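Local coordinates for protein ribonucleoside triphosphate reductase (Lactobacillus leichmannii, PDB 1L1L) that probably reduces ribonucleoside triphosphates to 2'-deoxyribonucleoside triphosphates with the help of coenzyme B12, as a class II ribonucleotide reductase that works as an allosterically regulated monomer, at residues V299-V313 with M336-S350. Numbering follows the deposited sequence.
Sequences VDAADICNLIGKAVV and MKQDQEKLMHHRWAS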
ATOM      1  N   VAL A 299       3.100  22.737   5.933  1.00 30.08           N
ATOM      2  CA  VAL A 299       2.843  22.814   4.508  1.00 30.23           C
ATOM      3  C   VAL A 299       4.165  22.685   3.749  1.00 30.26           C
ATOM      4  O   VAL A 299       4.230  22.005   2.725  1.00 29.49           O
ATOM      5  CB  VAL A 299       2.144  24.139   4.121  1.00 29.37           C
ATOM      6  CG1 VAL A 299       2.060  24.257   2.611  1.00 29.15           C
ATOM      7  CG2 VAL A 299       0.730  24.181   4.708  1.00 28.79           C
ATOM      8  N   ASP A 300       5.211  23.334   4.256  1.00 30.44           N
ATOM      9  CA  ASP A 300       6.521  23.255   3.615  1.00 30.45           C
ATOM     10  C   ASP A 300       7.053  21.829   3.725  1.00 29.67           C
ATOM     11  O   ASP A 300       7.557  21.278   2.755  1.00 30.05           O
ATOM     12  CB  ASP A 300       7.519  24.203   4.284  1.00 31.40           C
ATOM     13  CG  ASP A 300       7.112  25.657   4.153  1.00 33.02           C
ATOM     14  OD1 ASP A 300       6.674  26.052   3.048  1.00 32.35           O
ATOM     15  OD2 ASP A 300       7.237  26.392   5.155  1.00 34.86           O
ATOM     16  N   ALA A 301       6.947  21.247   4.915  1.00 28.75           N
ATOM     17  CA  ALA A 301       7.423  19.880   5.132  1.00 29.18           C
ATOM     18  C   ALA A 301       6.675  18.893   4.224  1.00 29.06           C
ATOM     19  O   ALA A 301       7.293  18.009   3.613  1.00 29.45           O
ATOM     20  CB  ALA A 301       7.248  19.493   6.586  1.00 28.03           C
ATOM     21  N   ALA A 302       5.353  19.043   4.144  1.00 27.41           N
ATOM     22  CA  ALA A 302       4.538  18.176   3.297  1.00 27.57           C
ATOM     23  C   ALA A 302       4.829  18.438   1.818  1.00 27.76           C
ATOM     24  O   ALA A 302       4.822  17.516   1.010  1.00 26.53           O
ATOM     25  CB  ALA A 302       3.042  18.384   3.592  1.00 27.02           C
ATOM     26  N   ASP A 303       5.068  19.697   1.448  1.00 27.17           N
ATOM     27  CA  ASP A 303       5.377  19.998   0.048  1.00 26.90           C
ATOM     28  C   ASP A 303       6.669  19.280  -0.384  1.00 26.26           C
ATOM     29  O   ASP A 303       6.749  18.740  -1.480  1.00 26.60           O
ATOM     30  CB  ASP A 303       5.556  21.512  -0.175  1.00 28.46           C
ATOM     31  CG  ASP A 303       4.246  22.230  -0.494  1.00 30.48           C
ATOM     32  OD1 ASP A 303       3.327  21.589  -1.055  1.00 30.74           O
ATOM     33  OD2 ASP A 303       4.151  23.454  -0.207  1.00 31.40           O
ATOM     34  N   ILE A 304       7.680  19.288   0.475  1.00 26.17           N
ATOM     35  CA  ILE A 304       8.935  18.633   0.137  1.00 26.83           C
ATOM     36  C   ILE A 304       8.666  17.134  -0.056  1.00 26.42           C
ATOM     37  O   ILE A 304       9.102  16.552  -1.043  1.00 26.08           O
ATOM     38  CB  ILE A 304       9.992  18.870   1.235  1.00 27.01           C
ATOM     39  CG1 ILE A 304      10.477  20.332   1.170  1.00 26.55           C
ATOM     40  CG2 ILE A 304      11.174  17.932   1.057  1.00 28.02           C
ATOM     41  CD1 ILE A 304      11.391  20.723   2.319  1.00 25.64           C
ATOM     42  N   CYS A 305       7.930  16.525   0.871  1.00 25.63           N
ATOM     43  CA  CYS A 305       7.600  15.097   0.755  1.00 25.07           C
ATOM     44  C   CYS A 305       6.830  14.831  -0.529  1.00 25.28           C
ATOM     45  O   CYS A 305       7.056  13.822  -1.208  1.00 24.08           O
ATOM     46  CB  CYS A 305       6.769  14.634   1.946  1.00 24.06           C
ATOM     47  SG  CYS A 305       7.695  14.543   3.458  1.00 26.66           S
ATOM     48  N   ASN A 306       5.919  15.739  -0.869  1.00 23.87           N
ATOM     49  CA  ASN A 306       5.133  15.603  -2.081  1.00 24.12           C
ATOM     50  C   ASN A 306       6.000  15.708  -3.325  1.00 23.35           C
ATOM     51  O   ASN A 306       5.792  14.970  -4.288  1.00 23.02           O
ATOM     52  CB  ASN A 306       4.046  16.682  -2.158  1.00 24.60           C
ATOM     53  CG  ASN A 306       2.957  16.514  -1.102  1.00 27.54           C
ATOM     54  OD1 ASN A 306       1.992  17.291  -1.078  1.00 27.77           O
ATOM     55  ND2 ASN A 306       3.101  15.505  -0.220  1.00 25.51           N
ATOM     56  N   LEU A 307       6.947  16.649  -3.317  1.00 23.60           N
ATOM     57  CA  LEU A 307       7.841  16.863  -4.454  1.00 23.56           C
ATOM     58  C   LEU A 307       8.681  15.604  -4.683  1.00 23.40           C
ATOM     59  O   LEU A 307       8.961  15.228  -5.820  1.00 23.32           O
ATOM     60  CB  LEU A 307       8.764  18.055  -4.192  1.00 25.16           C
ATOM     61  CG  LEU A 307       8.094  19.439  -4.251  1.00 25.65           C
ATOM     62  CD1 LEU A 307       9.058  20.530  -3.766  1.00 26.35           C
ATOM     63  CD2 LEU A 307       7.644  19.710  -5.677  1.00 25.54           C
ATOM     64  N   ILE A 308       9.075  14.981  -3.584  1.00 22.69           N
ATOM     65  CA  ILE A 308       9.861  13.751  -3.636  1.00 24.02           C
ATOM     66  C   ILE A 308       9.002  12.644  -4.263  1.00 25.35           C
ATOM     67  O   ILE A 308       9.412  11.989  -5.235  1.00 26.27           O
ATOM     68  CB  ILE A 308      10.318  13.347  -2.213  1.00 23.86           C
ATOM     69  CG1 ILE A 308      11.307  14.389  -1.677  1.00 23.27           C
ATOM     70  CG2 ILE A 308      10.959  11.942  -2.228  1.00 22.68           C
ATOM     71  CD1 ILE A 308      11.780  14.151  -0.248  1.00 22.84           C
ATOM     72  N   GLY A 309       7.800  12.459  -3.721  1.00 25.14           N
ATOM     73  CA  GLY A 309       6.907  11.440  -4.237  1.00 26.01           C
ATOM     74  C   GLY A 309       6.655  11.661  -5.708  1.00 25.95           C
ATOM     75  O   GLY A 309       6.610  10.720  -6.493  1.00 26.09           O
ATOM     76  N   LYS A 310       6.501  12.922  -6.094  1.00 26.22           N
ATOM     77  CA  LYS A 310       6.270  13.247  -7.490  1.00 26.72           C
ATOM     78  C   LYS A 310       7.451  12.809  -8.374  1.00 26.98           C
ATOM     79  O   LYS A 310       7.261  12.333  -9.492  1.00 27.39           O
ATOM     80  CB  LYS A 310       6.070  14.758  -7.653  1.00 28.38           C
ATOM     81  CG  LYS A 310       5.908  15.192  -9.096  1.00 29.05           C
ATOM     82  CD  LYS A 310       6.024  16.699  -9.237  1.00 31.70           C
ATOM     83  CE  LYS A 310       5.708  17.120 -10.663  1.00 32.12           C
ATOM     84  NZ  LYS A 310       5.948  18.573 -10.841  1.00 34.63           N
ATOM     85  N   ALA A 311       8.665  12.978  -7.871  1.00 26.48           N
ATOM     86  CA  ALA A 311       9.849  12.623  -8.656  1.00 27.64           C
ATOM     87  C   ALA A 311       9.960  11.104  -8.874  1.00 28.15           C
ATOM     88  O   ALA A 311      10.507  10.646  -9.883  1.00 27.94           O
ATOM     89  CB  ALA A 311      11.103  13.148  -7.965  1.00 26.61           C
ATOM     90  N   VAL A 312       9.438  10.340  -7.925  1.00 29.49           N
ATOM     91  CA  VAL A 312       9.481   8.887  -8.014  1.00 31.52           C
ATOM     92  C   VAL A 312       8.451   8.412  -9.027  1.00 33.91           C
ATOM     93  O   VAL A 312       8.739   7.552  -9.852  1.00 33.99           O
ATOM     94  CB  VAL A 312       9.188   8.243  -6.666  1.00 31.11           C
ATOM     95  CG1 VAL A 312       9.067   6.740  -6.833  1.00 30.34           C
ATOM     96  CG2 VAL A 312      10.291   8.585  -5.686  1.00 30.93           C
ATOM     97  N   VAL A 313       7.240   8.961  -8.947  1.00 35.73           N
ATOM     98  CA  VAL A 313       6.183   8.613  -9.893  1.00 37.74           C
ATOM     99  C   VAL A 313       6.684   8.959 -11.291  1.00 39.47           C
ATOM    100  O   VAL A 313       6.293   8.336 -12.283  1.00 39.39           O
ATOM    101  CB  VAL A 313       4.899   9.430  -9.607  1.00 37.50           C
ATOM    102  CG1 VAL A 313       3.898   9.269 -10.746  1.00 37.62           C
ATOM    103  CG2 VAL A 313       4.295   8.988  -8.286  1.00 36.45           C
ATOM    104  N   MET A 336      -4.070  22.917   2.350  1.00 27.52           N
ATOM    105  CA  MET A 336      -3.056  22.906   1.301  1.00 26.50           C
ATOM    106  C   MET A 336      -3.432  22.272  -0.033  1.00 27.38           C
ATOM    107  O   MET A 336      -3.058  22.797  -1.087  1.00 27.47           O
ATOM    108  CB  MET A 336      -1.749  22.319   1.832  1.00 28.06           C
ATOM    109  CG  MET A 336      -1.693  20.800   1.970  1.00 27.66           C
ATOM    110  SD  MET A 336      -0.068  20.364   2.598  1.00 26.28           S
ATOM    111  CE  MET A 336       0.904  20.349   1.075  1.00 28.50           C
ATOM    112  N   LYS A 337      -4.190  21.174  -0.022  1.00 26.63           N
ATOM    113  CA  LYS A 337      -4.565  20.535  -1.280  1.00 27.83           C
ATOM    114  C   LYS A 337      -5.704  21.224  -2.029  1.00 28.40           C
ATOM    115  O   LYS A 337      -6.064  20.818  -3.133  1.00 28.51           O
ATOM    116  CB  LYS A 337      -4.924  19.050  -1.059  1.00 27.37           C
ATOM    117  CG  LYS A 337      -3.726  18.153  -0.765  1.00 28.16           C
ATOM    118  CD  LYS A 337      -4.136  16.678  -0.650  1.00 27.05           C
ATOM    119  CE  LYS A 337      -4.773  16.150  -1.926  1.00 28.62           C
ATOM    120  NZ  LYS A 337      -5.003  14.672  -1.870  1.00 29.13           N
ATOM    121  N   GLN A 338      -6.276  22.272  -1.442  1.00 30.10           N
ATOM    122  CA  GLN A 338      -7.364  22.972  -2.116  1.00 31.23           C
ATOM    123  C   GLN A 338      -6.827  24.005  -3.119  1.00 32.58           C
ATOM    124  O   GLN A 338      -7.544  24.437  -4.026  1.00 33.51           O
ATOM    125  CB  GLN A 338      -8.312  23.592  -1.070  1.00 31.47           C
ATOM    126  CG  GLN A 338      -9.312  22.554  -0.521  1.00 31.51           C
ATOM    127  CD  GLN A 338     -10.038  22.978   0.752  1.00 31.32           C
ATOM    128  OE1 GLN A 338      -9.414  23.372   1.734  1.00 33.09           O
ATOM    129  NE2 GLN A 338     -11.360  22.874   0.742  1.00 30.98           N
ATOM    130  N   ASP A 339      -5.560  24.374  -2.975  1.00 34.16           N
ATOM    131  CA  ASP A 339      -4.922  25.312  -3.903  1.00 35.99           C
ATOM    132  C   ASP A 339      -4.797  24.578  -5.235  1.00 37.23           C
ATOM    133  O   ASP A 339      -3.930  23.715  -5.395  1.00 36.95           O
ATOM    134  CB  ASP A 339      -3.536  25.713  -3.381  1.00 36.54           C
ATOM    135  CG  ASP A 339      -2.738  26.540  -4.389  1.00 38.09           C
ATOM    136  OD1 ASP A 339      -1.790  27.232  -3.959  1.00 39.04           O
ATOM    137  OD2 ASP A 339      -3.037  26.493  -5.606  1.00 38.11           O
ATOM    138  N   GLN A 340      -5.664  24.925  -6.182  1.00 37.76           N
ATOM    139  CA  GLN A 340      -5.698  24.279  -7.489  1.00 39.31           C
ATOM    140  C   GLN A 340      -4.372  24.170  -8.250  1.00 40.19           C
ATOM    141  O   GLN A 340      -4.032  23.086  -8.733  1.00 40.15           O
ATOM    142  CB  GLN A 340      -6.750  24.960  -8.372  1.00 39.95           C
ATOM    143  CG  GLN A 340      -8.170  24.842  -7.829  1.00 41.20           C
ATOM    144  CD  GLN A 340      -8.616  23.401  -7.656  1.00 41.70           C
ATOM    145  OE1 GLN A 340      -8.776  22.660  -8.630  1.00 43.35           O
ATOM    146  NE2 GLN A 340      -8.811  22.993  -6.409  1.00 42.58           N
ATOM    147  N   GLU A 341      -3.629  25.273  -8.360  1.00 40.71           N
ATOM    148  CA  GLU A 341      -2.349  25.264  -9.072  1.00 41.41           C
ATOM    149  C   GLU A 341      -1.340  24.303  -8.445  1.00 41.00           C
ATOM    150  O   GLU A 341      -0.726  23.495  -9.150  1.00 41.12           O
ATOM    151  CB  GLU A 341      -1.716  26.659  -9.107  1.00 43.03           C
ATOM    152  CG  GLU A 341      -0.390  26.669  -9.854  1.00 46.01           C
ATOM    153  CD  GLU A 341       0.561  27.756  -9.394  1.00 48.19           C
ATOM    154  OE1 GLU A 341       0.309  28.948  -9.684  1.00 48.81           O
ATOM    155  OE2 GLU A 341       1.569  27.412  -8.736  1.00 49.58           O
ATOM    156  N   LYS A 342      -1.160  24.409  -7.130  1.00 39.87           N
ATOM    157  CA  LYS A 342      -0.222  23.553  -6.412  1.00 39.87           C
ATOM    158  C   LYS A 342      -0.696  22.107  -6.290  1.00 39.42           C
ATOM    159  O   LYS A 342       0.122  21.198  -6.138  1.00 39.77           O
ATOM    160  CB  LYS A 342       0.080  24.136  -5.032  1.00 39.45           C
ATOM    161  CG  LYS A 342       0.952  25.385  -5.109  1.00 40.09           C
ATOM    162  CD  LYS A 342       1.583  25.740  -3.781  1.00 40.61           C
ATOM    163  CE  LYS A 342       2.591  26.879  -3.962  1.00 40.67           C
ATOM    164  NZ  LYS A 342       3.335  27.195  -2.711  1.00 41.16           N
ATOM    165  N   LEU A 343      -2.008  21.901  -6.353  1.00 38.60           N
ATOM    166  CA  LEU A 343      -2.573  20.562  -6.291  1.00 38.42           C
ATOM    167  C   LEU A 343      -2.180  19.858  -7.581  1.00 39.24           C
ATOM    168  O   LEU A 343      -1.760  18.702  -7.565  1.00 38.44           O
ATOM    169  CB  LEU A 343      -4.104  20.602  -6.193  1.00 37.47           C
ATOM    170  CG  LEU A 343      -4.785  19.244  -6.401  1.00 37.03           C
ATOM    171  CD1 LEU A 343      -4.536  18.355  -5.183  1.00 36.14           C
ATOM    172  CD2 LEU A 343      -6.272  19.431  -6.627  1.00 36.11           C
ATOM    173  N   MET A 344      -2.314  20.563  -8.701  1.00 39.65           N
ATOM    174  CA  MET A 344      -1.972  19.991  -9.995  1.00 41.01           C
ATOM    175  C   MET A 344      -0.463  19.801 -10.165  1.00 39.94           C
ATOM    176  O   MET A 344      -0.031  18.895 -10.879  1.00 39.69           O
ATOM    177  CB  MET A 344      -2.519  20.863 -11.138  1.00 44.40           C
ATOM    178  CG  MET A 344      -4.022  20.705 -11.397  1.00 48.76           C
ATOM    179  SD  MET A 344      -4.613  21.623 -12.873  1.00 54.94           S
ATOM    180  CE  MET A 344      -5.578  22.977 -12.103  1.00 53.46           C
ATOM    181  N   HIS A 345       0.335  20.631  -9.497  1.00 37.90           N
ATOM    182  CA  HIS A 345       1.784  20.519  -9.622  1.00 37.17           C
ATOM    183  C   HIS A 345       2.446  19.439  -8.763  1.00 36.13           C
ATOM    184  O   HIS A 345       3.429  18.832  -9.189  1.00 36.21           O
ATOM    185  CB  HIS A 345       2.458  21.863  -9.341  1.00 36.50           C
ATOM    186  CG  HIS A 345       3.935  21.861  -9.598  1.00 36.72           C
ATOM    187  ND1 HIS A 345       4.861  21.567  -8.623  1.00 36.13           N
ATOM    188  CD2 HIS A 345       4.644  22.111 -10.725  1.00 37.28           C
ATOM    189  CE1 HIS A 345       6.078  21.638  -9.136  1.00 36.47           C
ATOM    190  NE2 HIS A 345       5.975  21.966 -10.410  1.00 37.24           N
ATOM    191  N   HIS A 346       1.934  19.192  -7.563  1.00 34.48           N
ATOM    192  CA  HIS A 346       2.558  18.170  -6.722  1.00 33.27           C
ATOM    193  C   HIS A 346       1.804  17.722  -5.478  1.00 32.04           C
ATOM    194  O   HIS A 346       2.034  16.611  -4.988  1.00 31.53           O
ATOM    195  CB  HIS A 346       3.954  18.622  -6.288  1.00 33.64           C
ATOM    196  CG  HIS A 346       3.954  19.826  -5.394  1.00 34.64           C
ATOM    197  ND1 HIS A 346       3.856  21.114  -5.879  1.00 35.27           N
ATOM    198  CD2 HIS A 346       4.038  19.937  -4.046  1.00 34.47           C
ATOM    199  CE1 HIS A 346       3.886  21.966  -4.867  1.00 34.62           C
ATOM    200  NE2 HIS A 346       3.995  21.277  -3.744  1.00 34.86           N
ATOM    201  N   ARG A 347       0.920  18.563  -4.948  1.00 30.22           N
ATOM    202  CA  ARG A 347       0.204  18.184  -3.734  1.00 28.54           C
ATOM    203  C   ARG A 347      -0.732  17.001  -3.907  1.00 27.71           C
ATOM    204  O   ARG A 347      -1.298  16.489  -2.938  1.00 27.46           O
ATOM    205  CB  ARG A 347      -0.525  19.401  -3.160  1.00 28.20           C
ATOM    206  CG  ARG A 347       0.464  20.443  -2.671  1.00 28.24           C
ATOM    207  CD  ARG A 347      -0.213  21.638  -2.015  1.00 28.20           C
ATOM    208  NE  ARG A 347       0.778  22.606  -1.563  1.00 28.00           N
ATOM    209  CZ  ARG A 347       0.486  23.843  -1.162  1.00 29.58           C
ATOM    210  NH1 ARG A 347      -0.774  24.247  -1.158  1.00 27.35           N
ATOM    211  NH2 ARG A 347       1.452  24.669  -0.779  1.00 29.44           N
ATOM    212  N   TRP A 348      -0.893  16.566  -5.145  1.00 26.49           N
ATOM    213  CA  TRP A 348      -1.723  15.407  -5.418  1.00 27.38           C
ATOM    214  C   TRP A 348      -0.990  14.163  -4.911  1.00 27.30           C
ATOM    215  O   TRP A 348      -1.608  13.127  -4.689  1.00 26.08           O
ATOM    216  CB  TRP A 348      -1.953  15.265  -6.918  1.00 27.66           C
ATOM    217  CG  TRP A 348      -0.668  15.246  -7.709  1.00 29.16           C
ATOM    218  CD1 TRP A 348      -0.033  16.317  -8.277  1.00 29.51           C
ATOM    219  CD2 TRP A 348       0.155  14.099  -7.988  1.00 30.08           C
ATOM    220  NE1 TRP A 348       1.129  15.911  -8.894  1.00 30.29           N
ATOM    221  CE2 TRP A 348       1.268  14.555  -8.731  1.00 31.28           C
ATOM    222  CE3 TRP A 348       0.057  12.735  -7.680  1.00 30.29           C
ATOM    223  CZ2 TRP A 348       2.279  13.689  -9.174  1.00 31.40           C
ATOM    224  CZ3 TRP A 348       1.064  11.876  -8.121  1.00 30.72           C
ATOM    225  CH2 TRP A 348       2.156  12.357  -8.858  1.00 30.85           C
ATOM    226  N   ALA A 349       0.324  14.295  -4.727  1.00 27.47           N
ATOM    227  CA  ALA A 349       1.209  13.199  -4.293  1.00 27.54           C
ATOM    228  C   ALA A 349       0.853  12.469  -2.997  1.00 28.00           C
ATOM    229  O   ALA A 349       1.214  11.292  -2.812  1.00 27.31           O
ATOM    230  CB  ALA A 349       2.646  13.710  -4.214  1.00 27.17           C
ATOM    231  N   SER A 350       0.167  13.152  -2.085  1.00 27.28           N
ATOM    232  CA  SER A 350      -0.230  12.535  -0.829  1.00 27.25           C
ATOM    233  C   SER A 350      -1.700  12.775  -0.530  1.00 28.48           C
ATOM    234  O   SER A 350      -2.323  13.659  -1.114  1.00 28.16           O
ATOM    235  CB  SER A 350       0.596  13.095   0.329  1.00 27.89           C
ATOM    236  OG  SER A 350       0.210  14.439   0.648  1.00 28.39           O
TER
HETATM  237  O   HOH W   1       4.949  24.487  -2.697  1.00 42.85           O
HETATM  238  O   HOH W   2      -0.458  17.435   0.014  1.00 27.20           O
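Asp303 and Arg347 form a two-pronged salt bridge between two helices of the ten-stranded alpha-beta barrel, helix 298-313 and the short helix 340-347, just ahead of strand 350-356. The local axes approach to 9.1 Å at 49°. Arg347 grips the carboxylate side-on, with NE on Asp303 OD1 (2.8 Å) and NH2 on Asp303 OD2, each at a syn lone pair, and the two flat groups lie only 16° from coplanar. The third nitrogen, NH1, goes to the backbone O of Met336, so the guanidinium's rotation is fixed. Asp303 OD1 takes a second bond, from His346 NE2 at 2.8 Å, arriving from well above the carboxylate plane; two donors on one oxygen would be expected to favour the charged carboxylate.

His346 is worth following outward. Its CB rests against Leu307 CD2 and Lys310 CD. With chi1 at 65°, CG sits between the backbone N and the carbonyl carbon, and the ring fits as a knob among Asp303, Asn306, Leu307 and Lys310. Leu307 CD2 lies over one face as a CH-pi contact, 4.0 Å from the ring centroid. On the edge, CD2 meets Asn306 CB, ND1 pairs with His345 ND1 (3.0 Å), and NE2 ends on the aspartate.

One turn beyond Asn306 on helix 298-313, Lys310 runs fully extended past the Trp348 ring, CG to CZ2, and its NZ bonds His345 O in the carbonyl plane while standing over one face of the His345 ring. Where the two backbones come closest, Ala349 CB presses on Asn306 O (3.4 Å). Ser350 OG, bonded chiefly to Asn352, weakly accepts from Asn306 ND2, and one water bridges Asn306 OD1 (2.7 Å), the backbone O of Arg347 and that same Ser350 OG.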